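Local coordinates for probable chemoreceptor (Methyl-accepting chemotaxis) transmembrane protein (Rhizobium meliloti, PDB 6D8V), which serves as a bacterial chemotaxis receptor whose sensory domain binds quaternary ammonium compounds, here holding 1,1-dimethyl-prolinium, at residues Arg232-Leu237 against Arg247-Phe252; Gly134-Pro139 against Leu195-Lys200; Gly27-Ala32 against His65-Gly70; Phe73-Lys78 against Asp96-Pro101. All blocks are in the same frame, centred on the assembly; numbering follows the deposited sequence.

Interaction 1: residues Arg232-Leu237 against Arg247-Phe252; sequences RMIENL and RVVYPF
Residues Arg232 to Ile234 pair with Arg247 to Val249 as the two arms of an antiparallel beta hairpin, in which strand 232-239 forms one edge of the four-stranded sheet. The axes of 232-235 and 247-252 approach to 4.6 Å. Four backbone hydrogen bonds join the arms. Arg232 and Val249 exchange two of them, the tighter running from Val249 N to Arg232 O at 2.9 Å. Ile234 and Arg247 form the second hydrogen-bonded pair, with Arg247 N 2.9 Å from Ile234 O. Between them Met233 faces Val248 in a non-hydrogen-bonded pair, their CA atoms 4.3 Å apart.

Apolar contacts divide between the two faces. Met233 swings CG away from its own backbone N (chi1 -163°), which lays the extended thioether chain across Val248 CG2, and helix 2-45 covers this side through Val7 and Ala11. On the other face the side chains of Ile234 and Arg247 run side by side, with Ile234 CD1 4.0 Å from Arg247 CG; the same methyl reaches Val249 CG1 at 4.2 Å. Helix 219-228 packs on this face, where Ala225 meets both Arg232 and Val249.

At the polar end of Arg247, NH1 forms a salt bridge with Asp266 of the neighbouring strand 259-268, and NH2 bonds the hydroxyl of Tyr239, further along strand 232-239. Over one face of its guanidinium sits Leu237 CD1, 4.1 Å above the plane and displaced toward the rim.

Interaction 2: residues Gly134-Pro139 against Leu195-Lys200; sequences GAITQP and LSQSGK
Ser196 OG is the polar hub between 134-139 and 195-200. It donates its proton to Gln138 OE1 and accepts the backbone N-H of Lys200 at 3.1 Å (Lys200 N to Ser196 OG), with a weak third bond from Ser198 N. The modelled 2.5 Å between Ser196 OG and Gln138 OE1 is doubtful as a literal length. Ser196 opens a type I turn that ends at Gly199, so its hydroxyl ties down the residue just past the turn, and weakly Ser198 within it, while reaching across to the other segment.

Gln138 bends at its second torsion (chi2 -70°), which brings its amide over that of Gln197. The two amide planes are 6° apart and stacked, with Gln197 CD 3.7 Å from Gln138 NE2; the Gln197 carbonyl oxygen is itself taken by Trp261 NE1. Lys200 crosses the glutamine at about a right angle, its CG 3.5 Å from Gln138 OE1 and its NZ 3.7 Å from Gln138 CB. Pro139 adds an apolar flank, CD on Ser196 CB at 3.9 Å and CG near Lys200 CB.

With a leucine in place of Gln138, the Ser196 hydroxyl would be likely to lose its acceptor across the contact, and the Gln197 amide its flat partner.

The contact joins the ligand-binding sensor module to the loop that follows strand 191-195 of the four-stranded sheet. Its chemistry is mainly that of neutral amides and hydroxyls, which implies a junction set by direction and shape more than by paired charges.

Interaction 3: residues Gly27-Ala32 against His65-Gly70; sequences GELAAA and HGFAFG
Leu29 carries most of the contact between helix residues 27-32 and the loop 65-70, and its two methyls divide the work. CG lies beside the backbone N (chi1 -71°), and from there the branch spreads into the type I turn that runs from His65 to Ala68. CD1 meets the ring of Phe67 obliquely, 3.8 Å from Phe67 CD2, the two side chains crossing at about a right angle. CD2 meets both ends of the turn, 3.7 Å from His65 CB and 4.0 Å from Ala68 CB, while the Leu29 and His65 side chains slide past each other in opposite directions. The leucine thus touches three of the four residues of the turn.

Three residues further along the same side of the helix, the methyl of Ala32 takes up the rest of the histidine. Its CB approaches the imidazole obliquely and is closest to His65 NE2, at 3.5 Å. The contact therefore rests on carbon packing, with a methyl against the ring in place of a polar bond to it.

Helix 2-45 is the long N-terminal helix, and this contact sets it against the approach to strand 70-75 of the sensor sheet. Strand 163-173 lines the same junction, Ile172 touching both Leu29 and Phe67, and Val170 touching Ala68. From helix 174-183, Ala176 and Leu177 pack on Phe67, whose ring also takes part in a cation-pi contact with Arg180.

Interaction 4: residues Phe73-Lys78 against Asp96-Pro101; sequences FAEEPK and DGAFTP
Phe73 to Glu75 run antiparallel to Phe99 to Pro101, extending the pairing of strands 70-75 and 101-105 in the sheet of the PDC sensor domain, a member of the Cache clan. Ala74 lies level with Thr100, their CA atoms 5.0 Å apart. Phe73 N bonds Pro101 O at 3.3 Å, and a weaker bond links Glu75 N to Phe99 O. Between these two, Thr100 CA directs its hydrogen at Phe73 O, a CA-H...O contact of 3.6 Å.

The carboxylate of Glu75 adds a side-chain bond to the pairing. Bent at its second torsion (chi2 -108°), the chain, which leaves the strand toward 96-101, turns its carboxylate so that OE1 accepts the N-H of Phe99 at 3.1 Å, with the donor lying above the carboxylate plane. Its OE2 receives a weak bond from Tyr80 N. An alanine at Glu75 is likely to leave the Phe99 amide without this acceptor and the loop before Pro101 less firmly tied to the strand.

Aromatic packing fills the side toward helix 51-58, where Leu58 touches Phe73 and Ile55 touches Phe99. The two phenylalanine rings meet obliquely, planes 64° apart and centroids 5.8 Å apart, with Phe99 CD2 at the edge of the Phe73 ring. The Ala74 side chain points away from the loop and comes within about 6 Å of the bound 1,1-dimethyl-prolinium. Within 96-101 itself, Pro101 CD sits over the centre of the Phe99 ring, 3.8 Å above its plane.

From the N terminus, the long helix 2-45 first takes part in interaction 3, where the chain returns after a mostly helical excursion of 32 residues. Strand 70-75 follows almost at once, and interaction 4 closes a 17-residue loop that is neither helix nor strand. Interaction 2 spans 55 residues, much of them strands of the sensor sheet, and ties that module to the loop after strand 191-195. Interaction 1 is the most local, a hairpin in the second sheet. The four lie in series, and none nests within or crosses another. Interactions 1 and 4 are on opposite sides of the chain's centre, their centres about 43 Å apart, with interactions 2 and 3 closer to it.

Interaction 1: residues Arg232-Leu237 against Arg247-Phe252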
loop_
_atom_site.group_PDB
_atom_site.type_symbol
_atom_site.label_atom_id
_atom_site.label_comp_id
_atom_site.label_asym_id
_atom_site.label_seq_id
_atom_site.Cartn_x
_atom_site.Cartn_y
_atom_site.Cartn_z
ATOM N N ARG A 232 3.752 4.700 -22.000
ATOM C CA ARG A 232 3.178 4.161 -23.221
ATOM C C ARG A 232 1.760 4.702 -23.384
ATOM O O ARG A 232 1.162 5.231 -22.440
ATOM C CB ARG A 232 3.178 2.623 -23.217
ATOM C CG ARG A 232 4.568 2.005 -23.206
ATOM C CD ARG A 232 5.361 2.365 -24.471
ATOM N NE ARG A 232 6.760 2.679 -24.171
ATOM C CZ ARG A 232 7.675 1.777 -23.830
ATOM N NH1 ARG A 232 8.916 2.159 -23.572
ATOM N NH2 ARG A 232 7.345 0.494 -23.735
ATOM N N MET A 233 1.234 4.583 -24.606
ATOM C CA MET A 233 -0.137 4.974 -24.903
ATOM C C MET A 233 -0.813 3.861 -25.683
ATOM O O MET A 233 -0.336 3.464 -26.749
ATOM C CB MET A 233 -0.199 6.279 -25.694
ATOM C CG MET A 233 -1.575 6.946 -25.689
ATOM S SD MET A 233 -1.698 8.188 -26.992
ATOM C CE MET A 233 -2.967 9.277 -26.345
ATOM N N ILE A 234 -1.918 3.365 -25.143
ATOM C CA ILE A 234 -2.771 2.401 -25.821
ATOM C C ILE A 234 -3.803 3.187 -26.617
ATOM O O ILE A 234 -4.564 3.975 -26.044
ATOM C CB ILE A 234 -3.434 1.460 -24.808
ATOM C CG1 ILE A 234 -2.382 1.009 -23.791
ATOM C CG2 ILE A 234 -4.036 0.258 -25.504
ATOM C CD1 ILE A 234 -2.914 0.181 -22.656
ATOM N N GLU A 235 -3.806 3.004 -27.937
ATOM C CA GLU A 235 -4.632 3.822 -28.810
ATOM C C GLU A 235 -5.945 3.126 -29.133
ATOM O O GLU A 235 -5.975 1.928 -29.425
ATOM C CB GLU A 235 -3.893 4.155 -30.106
ATOM C CG GLU A 235 -2.705 5.083 -29.937
ATOM C CD GLU A 235 -2.067 5.465 -31.262
ATOM O OE1 GLU A 235 -2.164 4.677 -32.228
ATOM O OE2 GLU A 235 -1.475 6.562 -31.333
ATOM N N ASN A 236 -7.008 3.884 -29.036
ATOM C CA ASN A 236 -8.291 3.394 -29.394
ATOM C C ASN A 236 -8.765 2.130 -28.777
ATOM O O ASN A 236 -8.675 1.094 -29.393
ATOM C CB ASN A 236 -8.508 3.348 -30.874
ATOM C CG ASN A 236 -9.863 3.834 -31.228
ATOM O OD1 ASN A 236 -10.755 3.830 -30.414
ATOM N ND2 ASN A 236 -10.015 4.296 -32.416
ATOM N N LEU A 237 -9.180 2.192 -27.524
ATOM C CA LEU A 237 -9.807 1.041 -26.925
ATOM C C LEU A 237 -11.152 1.454 -26.468
ATOM O O LEU A 237 -11.384 2.633 -26.266
ATOM C CB LEU A 237 -9.012 0.464 -25.786
ATOM C CG LEU A 237 -8.103 1.316 -24.963
ATOM C CD1 LEU A 237 -8.814 1.538 -23.682
ATOM C CD2 LEU A 237 -6.917 0.467 -24.679
ATOM N N ARG A 247 -5.747 5.127 -23.648
ATOM C CA ARG A 247 -5.221 4.780 -22.331
ATOM C C ARG A 247 -3.738 5.108 -22.318
ATOM O O ARG A 247 -2.958 4.493 -23.050
ATOM C CB ARG A 247 -5.453 3.305 -22.010
ATOM C CG ARG A 247 -4.976 2.885 -20.629
ATOM C CD ARG A 247 -6.130 2.644 -19.669
ATOM N NE ARG A 247 -6.777 1.348 -19.891
ATOM C CZ ARG A 247 -8.007 1.047 -19.496
ATOM N NH1 ARG A 247 -8.740 1.951 -18.860
ATOM N NH2 ARG A 247 -8.505 -0.152 -19.744
ATOM N N VAL A 248 -3.347 6.080 -21.500
ATOM C CA VAL A 248 -1.943 6.408 -21.298
ATOM C C VAL A 248 -1.489 5.782 -19.987
ATOM O O VAL A 248 -2.146 5.946 -18.950
ATOM C CB VAL A 248 -1.711 7.929 -21.289
ATOM C CG1 VAL A 248 -0.287 8.230 -20.887
ATOM C CG2 VAL A 248 -2.002 8.515 -22.651
ATOM N N VAL A 249 -0.369 5.069 -20.031
ATOM C CA VAL A 249 0.208 4.437 -18.852
ATOM C C VAL A 249 1.471 5.195 -18.471
ATOM O O VAL A 249 2.280 5.552 -19.334
ATOM C CB VAL A 249 0.494 2.943 -19.102
ATOM C CG1 VAL A 249 -0.661 2.315 -19.851
ATOM C CG2 VAL A 249 1.766 2.777 -19.885
ATOM N N TYR A 250 1.633 5.455 -17.175
ATOM C CA TYR A 250 2.702 6.324 -16.680
ATOM C C TYR A 250 3.327 5.675 -15.451
ATOM O O TYR A 250 2.821 5.815 -14.329
ATOM C CB TYR A 250 2.159 7.719 -16.360
ATOM C CG TYR A 250 3.191 8.791 -16.110
ATOM C CD1 TYR A 250 3.714 9.542 -17.164
ATOM C CD2 TYR A 250 3.616 9.087 -14.817
ATOM C CE1 TYR A 250 4.645 10.539 -16.938
ATOM C CE2 TYR A 250 4.547 10.083 -14.581
ATOM C CZ TYR A 250 5.062 10.806 -15.639
ATOM O OH TYR A 250 5.996 11.801 -15.395
ATOM N N PRO A 251 4.418 4.933 -15.632
ATOM C CA PRO A 251 5.137 4.393 -14.474
ATOM C C PRO A 251 5.780 5.506 -13.669
ATOM O O PRO A 251 6.136 6.560 -14.202
ATOM C CB PRO A 251 6.196 3.477 -15.102
ATOM C CG PRO A 251 6.334 3.942 -16.504
ATOM C CD PRO A 251 4.985 4.463 -16.907
ATOM N N PHE A 252 5.909 5.265 -12.366
ATOM C CA PHE A 252 6.592 6.201 -11.483
ATOM C C PHE A 252 7.081 5.450 -10.252
ATOM O O PHE A 252 6.349 4.635 -9.685
ATOM C CB PHE A 252 5.675 7.365 -11.083
ATOM C CG PHE A 252 4.500 6.953 -10.243
ATOM C CD1 PHE A 252 3.390 6.370 -10.824
ATOM C CD2 PHE A 252 4.510 7.152 -8.873
ATOM C CE1 PHE A 252 2.312 5.994 -10.061
ATOM C CE2 PHE A 252 3.434 6.775 -8.098
ATOM C CZ PHE A 252 2.329 6.198 -8.696
#

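Interaction 2: residues Gly134-Pro139 against Leu195-Lys200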
loop_
_atom_site.group_PDB
_atom_site.type_symbol
_atom_site.label_atom_id
_atom_site.label_comp_id
_atom_site.label_asym_id
_atom_site.label_seq_id
_atom_site.Cartn_x
_atom_site.Cartn_y
_atom_site.Cartn_z
ATOM N N GLY A 134 12.893 -1.713 3.715
ATOM C CA GLY A 134 11.474 -1.444 3.622
ATOM C C GLY A 134 10.896 -1.908 2.303
ATOM O O GLY A 134 11.585 -1.867 1.275
ATOM N N ALA A 135 9.631 -2.337 2.321
ATOM C CA ALA A 135 8.997 -2.908 1.144
ATOM C C ALA A 135 7.517 -2.553 1.141
ATOM O O ALA A 135 6.971 -2.067 2.137
ATOM C CB ALA A 135 9.201 -4.425 1.090
ATOM N N ILE A 136 6.874 -2.817 0.000
ATOM C CA ILE A 136 5.454 -2.550 -0.204
ATOM C C ILE A 136 4.822 -3.731 -0.945
ATOM O O ILE A 136 5.418 -4.296 -1.866
ATOM C CB ILE A 136 5.248 -1.222 -0.965
ATOM C CG1 ILE A 136 3.766 -0.836 -0.985
ATOM C CG2 ILE A 136 5.826 -1.296 -2.377
ATOM C CD1 ILE A 136 3.513 0.593 -1.441
ATOM N N THR A 137 3.612 -4.101 -0.543
ATOM C CA THR A 137 3.003 -5.349 -0.982
ATOM C C THR A 137 2.106 -5.151 -2.199
ATOM O O THR A 137 1.586 -4.067 -2.467
ATOM C CB THR A 137 2.171 -5.981 0.139
ATOM O OG1 THR A 137 0.987 -5.199 0.358
ATOM C CG2 THR A 137 2.968 -6.064 1.426
ATOM N N GLN A 138 1.923 -6.233 -2.938
ATOM C CA GLN A 138 0.856 -6.270 -3.914
ATOM C C GLN A 138 -0.476 -6.183 -3.179
ATOM O O GLN A 138 -0.591 -6.608 -2.024
ATOM C CB GLN A 138 0.913 -7.545 -4.761
ATOM C CG GLN A 138 2.067 -7.595 -5.757
ATOM C CD GLN A 138 1.909 -6.613 -6.905
ATOM O OE1 GLN A 138 0.845 -6.026 -7.095
ATOM N NE2 GLN A 138 2.973 -6.430 -7.678
ATOM N N PRO A 139 -1.494 -5.625 -3.823
ATOM C CA PRO A 139 -2.780 -5.462 -3.146
ATOM C C PRO A 139 -3.328 -6.800 -2.677
ATOM O O PRO A 139 -3.341 -7.784 -3.424
ATOM C CB PRO A 139 -3.662 -4.807 -4.216
ATOM C CG PRO A 139 -3.006 -5.115 -5.494
ATOM C CD PRO A 139 -1.543 -5.167 -5.220
ATOM N N LEU A 195 -2.217 1.147 -11.447
ATOM C CA LEU A 195 -1.767 -0.239 -11.466
ATOM C C LEU A 195 -0.597 -0.423 -10.512
ATOM O O LEU A 195 0.160 0.512 -10.238
ATOM C CB LEU A 195 -1.350 -0.679 -12.877
ATOM C CG LEU A 195 -2.479 -0.879 -13.883
ATOM C CD1 LEU A 195 -1.995 -1.573 -15.147
ATOM C CD2 LEU A 195 -3.595 -1.668 -13.227
ATOM N N SER A 196 -0.448 -1.650 -10.013
ATOM C CA SER A 196 0.579 -1.957 -9.028
ATOM C C SER A 196 1.905 -2.303 -9.705
ATOM O O SER A 196 2.068 -2.194 -10.923
ATOM C CB SER A 196 0.139 -3.109 -8.130
ATOM O OG SER A 196 0.293 -4.353 -8.800
ATOM N N GLN A 197 2.856 -2.755 -8.884
ATOM C CA GLN A 197 4.185 -3.144 -9.344
ATOM C C GLN A 197 4.142 -4.196 -10.449
ATOM O O GLN A 197 5.050 -4.255 -11.289
ATOM C CB GLN A 197 4.978 -3.682 -8.155
ATOM C CG GLN A 197 4.860 -2.837 -6.895
ATOM C CD GLN A 197 3.792 -3.326 -5.934
ATOM O OE1 GLN A 197 2.671 -2.813 -5.921
ATOM N NE2 GLN A 197 4.144 -4.310 -5.106
ATOM N N SER A 198 3.129 -5.062 -10.437
ATOM C CA SER A 198 3.015 -6.141 -11.406
ATOM C C SER A 198 1.839 -5.941 -12.348
ATOM O O SER A 198 1.478 -6.867 -13.088
ATOM C CB SER A 198 2.900 -7.485 -10.689
ATOM O OG SER A 198 1.780 -7.506 -9.825
ATOM N N GLY A 199 1.232 -4.756 -12.339
ATOM C CA GLY A 199 0.097 -4.502 -13.195
ATOM C C GLY A 199 -1.238 -4.933 -12.625
ATOM O O GLY A 199 -2.213 -5.025 -13.376
ATOM N N LYS A 200 -1.311 -5.222 -11.330
ATOM C CA LYS A 200 -2.593 -5.479 -10.694
ATOM C C LYS A 200 -3.335 -4.156 -10.503
ATOM O O LYS A 200 -2.719 -3.092 -10.361
ATOM C CB LYS A 200 -2.391 -6.172 -9.339
ATOM C CG LYS A 200 -1.457 -7.380 -9.325
ATOM C CD LYS A 200 -2.249 -8.675 -9.264
ATOM C CE LYS A 200 -1.429 -9.840 -8.707
ATOM N NZ LYS A 200 -0.900 -9.562 -7.333
#

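Interaction 3: residues Gly27-Ala32 against His65-Gly70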
loop_
_atom_site.group_PDB
_atom_site.type_symbol
_atom_site.label_atom_id
_atom_site.label_comp_id
_atom_site.label_asym_id
_atom_site.label_seq_id
_atom_site.Cartn_x
_atom_site.Cartn_y
_atom_site.Cartn_z
ATOM N N GLY A 27 5.769 7.981 0.210
ATOM C CA GLY A 27 7.047 8.227 0.866
ATOM C C GLY A 27 6.885 8.717 2.295
ATOM O O GLY A 27 7.651 8.340 3.189
ATOM N N GLU A 28 5.867 9.551 2.530
ATOM C CA GLU A 28 5.632 10.081 3.871
ATOM C C GLU A 28 5.176 8.985 4.829
ATOM O O GLU A 28 5.603 8.955 5.994
ATOM C CB GLU A 28 4.612 11.224 3.824
ATOM C CG GLU A 28 5.174 12.516 3.249
ATOM C CD GLU A 28 4.180 13.658 3.274
ATOM O OE1 GLU A 28 3.704 14.063 2.193
ATOM O OE2 GLU A 28 3.877 14.152 4.377
ATOM N N LEU A 29 4.312 8.069 4.359
ATOM C CA LEU A 29 3.927 6.931 5.192
ATOM C C LEU A 29 5.101 5.986 5.395
ATOM O O LEU A 29 5.339 5.516 6.515
ATOM C CB LEU A 29 2.748 6.165 4.584
ATOM C CG LEU A 29 1.369 6.821 4.603
ATOM C CD1 LEU A 29 0.281 5.810 4.222
ATOM C CD2 LEU A 29 1.077 7.442 5.961
ATOM N N ALA A 30 5.846 5.693 4.323
ATOM C CA ALA A 30 7.036 4.858 4.463
ATOM C C ALA A 30 7.959 5.400 5.548
ATOM O O ALA A 30 8.481 4.635 6.369
ATOM C CB ALA A 30 7.778 4.763 3.127
ATOM N N ALA A 31 8.156 6.722 5.577
ATOM C CA ALA A 31 8.976 7.337 6.618
ATOM C C ALA A 31 8.371 7.140 8.002
ATOM O O ALA A 31 9.094 6.867 8.972
ATOM C CB ALA A 31 9.153 8.823 6.337
ATOM N N ALA A 32 7.047 7.291 8.120
ATOM C CA ALA A 32 6.393 7.056 9.404
ATOM C C ALA A 32 6.487 5.594 9.820
ATOM O O ALA A 32 6.624 5.293 11.010
ATOM C CB ALA A 32 4.930 7.499 9.341
ATOM N N HIS A 65 -1.278 10.494 10.709
ATOM C CA HIS A 65 -1.330 10.402 9.250
ATOM C C HIS A 65 -2.693 9.847 8.841
ATOM O O HIS A 65 -2.958 8.649 8.981
ATOM C CB HIS A 65 -0.187 9.541 8.736
ATOM C CG HIS A 65 1.134 9.916 9.324
ATOM N ND1 HIS A 65 1.895 10.957 8.838
ATOM C CD2 HIS A 65 1.805 9.424 10.393
ATOM C CE1 HIS A 65 2.989 11.076 9.569
ATOM N NE2 HIS A 65 2.959 10.156 10.516
ATOM N N GLY A 66 -3.561 10.731 8.347
ATOM C CA GLY A 66 -4.893 10.324 7.944
ATOM C C GLY A 66 -4.910 9.371 6.770
ATOM O O GLY A 66 -5.888 8.635 6.595
ATOM N N PHE A 67 -3.850 9.360 5.964
ATOM C CA PHE A 67 -3.809 8.504 4.787
ATOM C C PHE A 67 -3.452 7.060 5.114
ATOM O O PHE A 67 -3.506 6.210 4.219
ATOM C CB PHE A 67 -2.826 9.078 3.770
ATOM C CG PHE A 67 -2.915 8.453 2.414
ATOM C CD1 PHE A 67 -4.118 8.452 1.711
ATOM C CD2 PHE A 67 -1.794 7.879 1.832
ATOM C CE1 PHE A 67 -4.207 7.874 0.451
ATOM C CE2 PHE A 67 -1.863 7.307 0.576
ATOM C CZ PHE A 67 -3.080 7.302 -0.120
ATOM N N ALA A 68 -3.111 6.761 6.365
ATOM C CA ALA A 68 -2.847 5.394 6.790
ATOM C C ALA A 68 -4.132 4.750 7.307
ATOM O O ALA A 68 -4.798 5.305 8.187
ATOM C CB ALA A 68 -1.765 5.374 7.867
ATOM N N PHE A 69 -4.479 3.581 6.756
ATOM C CA PHE A 69 -5.669 2.867 7.207
ATOM C C PHE A 69 -5.421 2.131 8.512
ATOM O O PHE A 69 -6.346 1.964 9.314
ATOM C CB PHE A 69 -6.133 1.872 6.139
ATOM C CG PHE A 69 -7.442 1.184 6.461
ATOM C CD1 PHE A 69 -8.650 1.777 6.129
ATOM C CD2 PHE A 69 -7.466 -0.073 7.064
ATOM C CE1 PHE A 69 -9.851 1.148 6.409
ATOM C CE2 PHE A 69 -8.668 -0.706 7.349
ATOM C CZ PHE A 69 -9.857 -0.096 7.021
ATOM N N GLY A 70 -4.191 1.682 8.734
ATOM C CA GLY A 70 -3.877 0.879 9.900
ATOM C C GLY A 70 -2.393 0.808 10.136
ATOM O O GLY A 70 -1.580 1.027 9.228
#

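Interaction 4: residues Phe73-Lys78 against Asp96-Pro101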
loop_
_atom_site.group_PDB
_atom_site.type_symbol
_atom_site.label_atom_id
_atom_site.label_comp_id
_atom_site.label_asym_id
_atom_site.label_seq_id
_atom_site.Cartn_x
_atom_site.Cartn_y
_atom_site.Cartn_z
ATOM N N PHE A 73 2.188 -4.576 13.807
ATOM C CA PHE A 73 3.508 -5.136 14.079
ATOM C C PHE A 73 3.381 -6.641 14.258
ATOM O O PHE A 73 2.693 -7.100 15.176
ATOM C CB PHE A 73 4.135 -4.505 15.319
ATOM C CG PHE A 73 5.309 -5.276 15.846
ATOM C CD1 PHE A 73 6.496 -5.314 15.135
ATOM C CD2 PHE A 73 5.220 -5.985 17.035
ATOM C CE1 PHE A 73 7.577 -6.033 15.607
ATOM C CE2 PHE A 73 6.302 -6.705 17.512
ATOM C CZ PHE A 73 7.481 -6.729 16.797
ATOM N N ALA A 74 4.050 -7.403 13.397
ATOM C CA ALA A 74 4.156 -8.848 13.544
ATOM C C ALA A 74 5.528 -9.185 14.110
ATOM O O ALA A 74 6.553 -8.816 13.528
ATOM C CB ALA A 74 3.937 -9.559 12.209
ATOM N N GLU A 75 5.542 -9.884 15.233
ATOM C CA GLU A 75 6.760 -10.152 15.982
ATOM C C GLU A 75 7.279 -11.553 15.682
ATOM O O GLU A 75 6.525 -12.529 15.772
ATOM C CB GLU A 75 6.504 -9.993 17.481
ATOM C CG GLU A 75 7.409 -10.830 18.366
ATOM C CD GLU A 75 6.682 -11.994 19.013
ATOM O OE1 GLU A 75 5.593 -12.362 18.528
ATOM O OE2 GLU A 75 7.200 -12.537 20.013
ATOM N N GLU A 76 8.564 -11.643 15.337
ATOM C CA GLU A 76 9.232 -12.931 15.221
ATOM C C GLU A 76 8.895 -13.794 16.441
ATOM O O GLU A 76 8.838 -13.277 17.563
ATOM C CB GLU A 76 10.749 -12.730 15.108
ATOM C CG GLU A 76 11.482 -13.788 14.281
ATOM C CD GLU A 76 11.388 -13.535 12.784
ATOM O OE1 GLU A 76 10.793 -12.511 12.392
ATOM O OE2 GLU A 76 11.911 -14.355 12.000
ATOM N N PRO A 77 8.691 -15.107 16.262
ATOM C CA PRO A 77 8.099 -15.921 17.340
ATOM C C PRO A 77 8.853 -15.860 18.663
ATOM O O PRO A 77 10.039 -16.206 18.733
ATOM C CB PRO A 77 8.111 -17.337 16.751
ATOM C CG PRO A 77 9.157 -17.302 15.692
ATOM C CD PRO A 77 9.089 -15.925 15.107
ATOM N N LYS A 78 8.140 -15.430 19.714
ATOM C CA LYS A 78 8.598 -15.221 21.094
ATOM C C LYS A 78 9.575 -14.052 21.249
ATOM O O LYS A 78 10.074 -13.824 22.356
ATOM C CB LYS A 78 9.249 -16.474 21.712
ATOM C CG LYS A 78 10.741 -16.670 21.427
ATOM C CD LYS A 78 11.645 -16.005 22.467
ATOM C CE LYS A 78 13.074 -15.858 21.955
ATOM N NZ LYS A 78 13.883 -14.941 22.808
ATOM N N ASP A 96 -3.103 -18.053 17.480
ATOM C CA ASP A 96 -1.878 -18.830 17.330
ATOM C C ASP A 96 -0.928 -18.657 18.506
ATOM O O ASP A 96 -0.046 -19.501 18.701
ATOM C CB ASP A 96 -1.172 -18.445 16.022
ATOM C CG ASP A 96 -1.987 -18.800 14.784
ATOM O OD1 ASP A 96 -2.824 -17.978 14.350
ATOM O OD2 ASP A 96 -1.787 -19.908 14.242
ATOM N N GLY A 97 -1.091 -17.601 19.297
ATOM C CA GLY A 97 -0.185 -17.334 20.397
ATOM C C GLY A 97 1.035 -16.532 19.983
ATOM O O GLY A 97 2.170 -16.950 20.231
ATOM N N ALA A 98 0.824 -15.376 19.357
ATOM C CA ALA A 98 1.935 -14.562 18.888
ATOM C C ALA A 98 1.576 -13.089 19.025
ATOM O O ALA A 98 0.418 -12.704 18.840
ATOM C CB ALA A 98 2.296 -14.893 17.437
ATOM N N PHE A 99 2.576 -12.272 19.348
ATOM C CA PHE A 99 2.367 -10.842 19.567
ATOM C C PHE A 99 2.067 -10.172 18.233
ATOM O O PHE A 99 2.964 -9.954 17.417
ATOM C CB PHE A 99 3.588 -10.225 20.240
ATOM C CG PHE A 99 3.415 -8.774 20.590
ATOM C CD1 PHE A 99 2.252 -8.331 21.204
ATOM C CD2 PHE A 99 4.416 -7.855 20.315
ATOM C CE1 PHE A 99 2.087 -6.999 21.531
ATOM C CE2 PHE A 99 4.257 -6.521 20.639
ATOM C CZ PHE A 99 3.091 -6.090 21.249
ATOM N N THR A 100 0.799 -9.833 18.009
ATOM C CA THR A 100 0.337 -9.276 16.737
ATOM C C THR A 100 -0.678 -8.169 16.996
ATOM O O THR A 100 -1.886 -8.349 16.807
ATOM C CB THR A 100 -0.263 -10.370 15.847
ATOM O OG1 THR A 100 -1.154 -11.184 16.621
ATOM C CG2 THR A 100 0.831 -11.253 15.266
ATOM N N PRO A 101 -0.219 -7.001 17.429
ATOM C CA PRO A 101 -1.131 -5.864 17.599
ATOM C C PRO A 101 -1.475 -5.224 16.267
ATOM O O PRO A 101 -0.670 -5.203 15.333
ATOM C CB PRO A 101 -0.332 -4.886 18.473
ATOM C CG PRO A 101 0.959 -5.580 18.815
ATOM C CD PRO A 101 1.160 -6.660 17.807
#